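Local structure of outer membrane protein SusF (Bacteroides thetaiotaomicron, 4FE9) at residues G231-A236 and Y250-K255. The protein binds starch at the bacterial cell surface through carbohydrate-binding modules, before the glycan is transported into the periplasm for degradation. Numbering follows the deposited sequence.
Sequences GAINTA and YRFTVK. With GLC (alpha-D-glucopyranose), chain B; EDO (1,2-ethanediol), chain E.
Ile233 and Phe252 reach toward each other from opposing strands and make the main apolar contact. The CD1 methyl of Ile233 lies over one face of the Phe252 ring, 3.7 Å from its centroid and 15° off the normal, a CH-pi contact. The other branch, CG2, anti to the backbone N of Ile233, approaches the same side at the rim, 3.5 Å from Phe252 CE2. Beside this pair, Val254 CG1 packs against the backbone carbonyl of Thr235, 3.6 Å from Thr235 O, and near its CB.

The polar link between the segments is a water. It donates to Thr235 O (2.8 Å) and to Val254 O (3.0 Å), bridging the two segments where their backbones draw closest. Within 231-236, Asn234 OD1 accepts from Ala236 N at 2.7 Å, an Asx turn that shapes the chain as it leaves strand 233-234.

On the far side of that strand, Ala232 CB lies 3.5 Å from O2 of a glucose unit of the bound glycan, in the pocket of the first carbohydrate-binding module. Strand 233-234 is outermost in its antiparallel sheet and 251-256 next to the other end, yet their side chains meet in a buried contact, with Phe192 of strand 191-196 and Ile241 of strand 241-246 alongside.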
# COMPACT_ATOMS: atom_id res chain seq x y z
N GLY A 231 -17.24 -11.78 16.76
CA GLY A 231 -16.48 -11.24 17.88
C GLY A 231 -15.99 -9.83 17.64
O GLY A 231 -15.92 -9.38 16.51
N ALA A 232 -15.47 -9.21 18.71
CA ALA A 232 -14.83 -7.91 18.61
C ALA A 232 -13.42 -7.99 18.04
O ALA A 232 -12.68 -8.98 18.26
CB ALA A 232 -14.84 -7.21 19.97
N ILE A 233 -13.08 -7.03 17.19
CA ILE A 233 -11.74 -6.91 16.70
C ILE A 233 -10.94 -6.09 17.70
O ILE A 233 -11.44 -5.06 18.24
CB ILE A 233 -11.71 -6.22 15.35
CG1 ILE A 233 -12.58 -6.98 14.30
CG2 ILE A 233 -10.27 -6.02 14.88
CD1 ILE A 233 -12.92 -6.17 13.06
N ASN A 234 -9.69 -6.48 17.93
CA ASN A 234 -8.82 -5.65 18.75
C ASN A 234 -7.86 -4.80 17.91
O ASN A 234 -7.26 -5.28 16.96
CB ASN A 234 -8.05 -6.51 19.78
CG ASN A 234 -7.36 -5.66 20.81
OD1 ASN A 234 -6.28 -5.16 20.54
ND2 ASN A 234 -8.11 -5.20 21.78
N THR A 235 -7.68 -3.53 18.27
CA THR A 235 -6.78 -2.67 17.48
C THR A 235 -5.34 -3.14 17.50
O THR A 235 -4.59 -2.85 16.59
CB THR A 235 -6.83 -1.18 17.91
OG1 THR A 235 -6.49 -1.07 19.31
CG2 THR A 235 -8.18 -0.67 17.72
N ALA A 236 -4.94 -3.84 18.57
CA ALA A 236 -3.53 -4.26 18.75
C ALA A 236 -2.54 -3.09 18.91
O ALA A 236 -1.53 -3.21 19.62
CB ALA A 236 -3.07 -5.21 17.62
N TYR A 250 -14.71 -8.24 2.18
CA TYR A 250 -14.95 -8.43 3.66
C TYR A 250 -13.69 -8.71 4.46
O TYR A 250 -13.48 -9.82 4.96
CB TYR A 250 -16.02 -9.48 3.93
CG TYR A 250 -17.39 -8.91 3.83
CD1 TYR A 250 -17.95 -8.62 2.58
CD2 TYR A 250 -18.02 -8.41 4.97
CE1 TYR A 250 -19.17 -7.92 2.48
CE2 TYR A 250 -19.25 -7.73 4.87
CZ TYR A 250 -19.78 -7.44 3.64
OH TYR A 250 -21.01 -6.84 3.58
N ARG A 251 -12.81 -7.74 4.47
CA ARG A 251 -11.57 -7.84 5.20
C ARG A 251 -11.41 -6.51 5.92
O ARG A 251 -11.94 -5.49 5.45
CB ARG A 251 -10.40 -8.01 4.22
CG ARG A 251 -10.02 -9.50 3.96
CD ARG A 251 -8.50 -9.68 3.71
NE ARG A 251 -8.07 -11.01 4.09
CZ ARG A 251 -7.17 -11.27 5.02
NH1 ARG A 251 -6.43 -10.30 5.53
NH2 ARG A 251 -6.87 -12.53 5.30
N PHE A 252 -10.60 -6.51 6.99
CA PHE A 252 -10.31 -5.29 7.73
C PHE A 252 -8.82 -5.23 7.99
O PHE A 252 -8.15 -6.28 8.05
CB PHE A 252 -11.08 -5.28 9.03
CG PHE A 252 -10.52 -6.22 10.07
CD1 PHE A 252 -11.07 -7.49 10.24
CD2 PHE A 252 -9.42 -5.84 10.85
CE1 PHE A 252 -10.54 -8.38 11.19
CE2 PHE A 252 -8.87 -6.71 11.78
CZ PHE A 252 -9.43 -7.98 11.97
N THR A 253 -8.26 -4.03 8.04
CA THR A 253 -6.97 -3.83 8.69
C THR A 253 -7.08 -2.72 9.74
O THR A 253 -7.96 -1.86 9.67
CB THR A 253 -5.92 -3.40 7.70
OG1 THR A 253 -6.38 -2.24 7.02
CG2 THR A 253 -5.61 -4.55 6.67
N VAL A 254 -6.19 -2.78 10.73
CA VAL A 254 -5.95 -1.69 11.62
C VAL A 254 -4.47 -1.37 11.56
O VAL A 254 -3.65 -2.23 11.87
CB VAL A 254 -6.30 -2.07 13.05
CG1 VAL A 254 -6.10 -0.87 13.98
CG2 VAL A 254 -7.78 -2.58 13.12
N LYS A 255 -4.14 -0.13 11.18
CA LYS A 255 -2.77 0.24 10.88
C LYS A 255 -2.33 1.47 11.67
O LYS A 255 -3.16 2.26 12.08
CB LYS A 255 -2.60 0.48 9.37
CG LYS A 255 -2.64 -0.86 8.57
CD LYS A 255 -2.94 -0.69 7.07
CE LYS A 255 -2.16 0.44 6.47
NZ LYS A 255 -1.75 0.11 5.06
C1 GLC B . -16.48 -6.48 23.54
C2 GLC B . -15.70 -7.76 23.42
C3 GLC B . -15.42 -8.35 24.78
C4 GLC B . -14.86 -7.31 25.73
C5 GLC B . -15.27 -6.03 25.58
C6 GLC B . -14.72 -4.99 26.51
O2 GLC B . -16.47 -8.69 22.64
O3 GLC B . -14.54 -9.45 24.61
O4 GLC B . -14.74 -7.68 27.13
O5 GLC B . -15.74 -5.55 24.29
O6 GLC B . -13.48 -4.55 25.95
C1 EDO E . -9.01 -4.43 4.22
O1 EDO E . -8.21 -5.07 3.24
C2 EDO E . -8.97 -2.93 4.01
O2 EDO E . -7.61 -2.50 3.98
O HOH W 1 -3.14 -3.78 14.37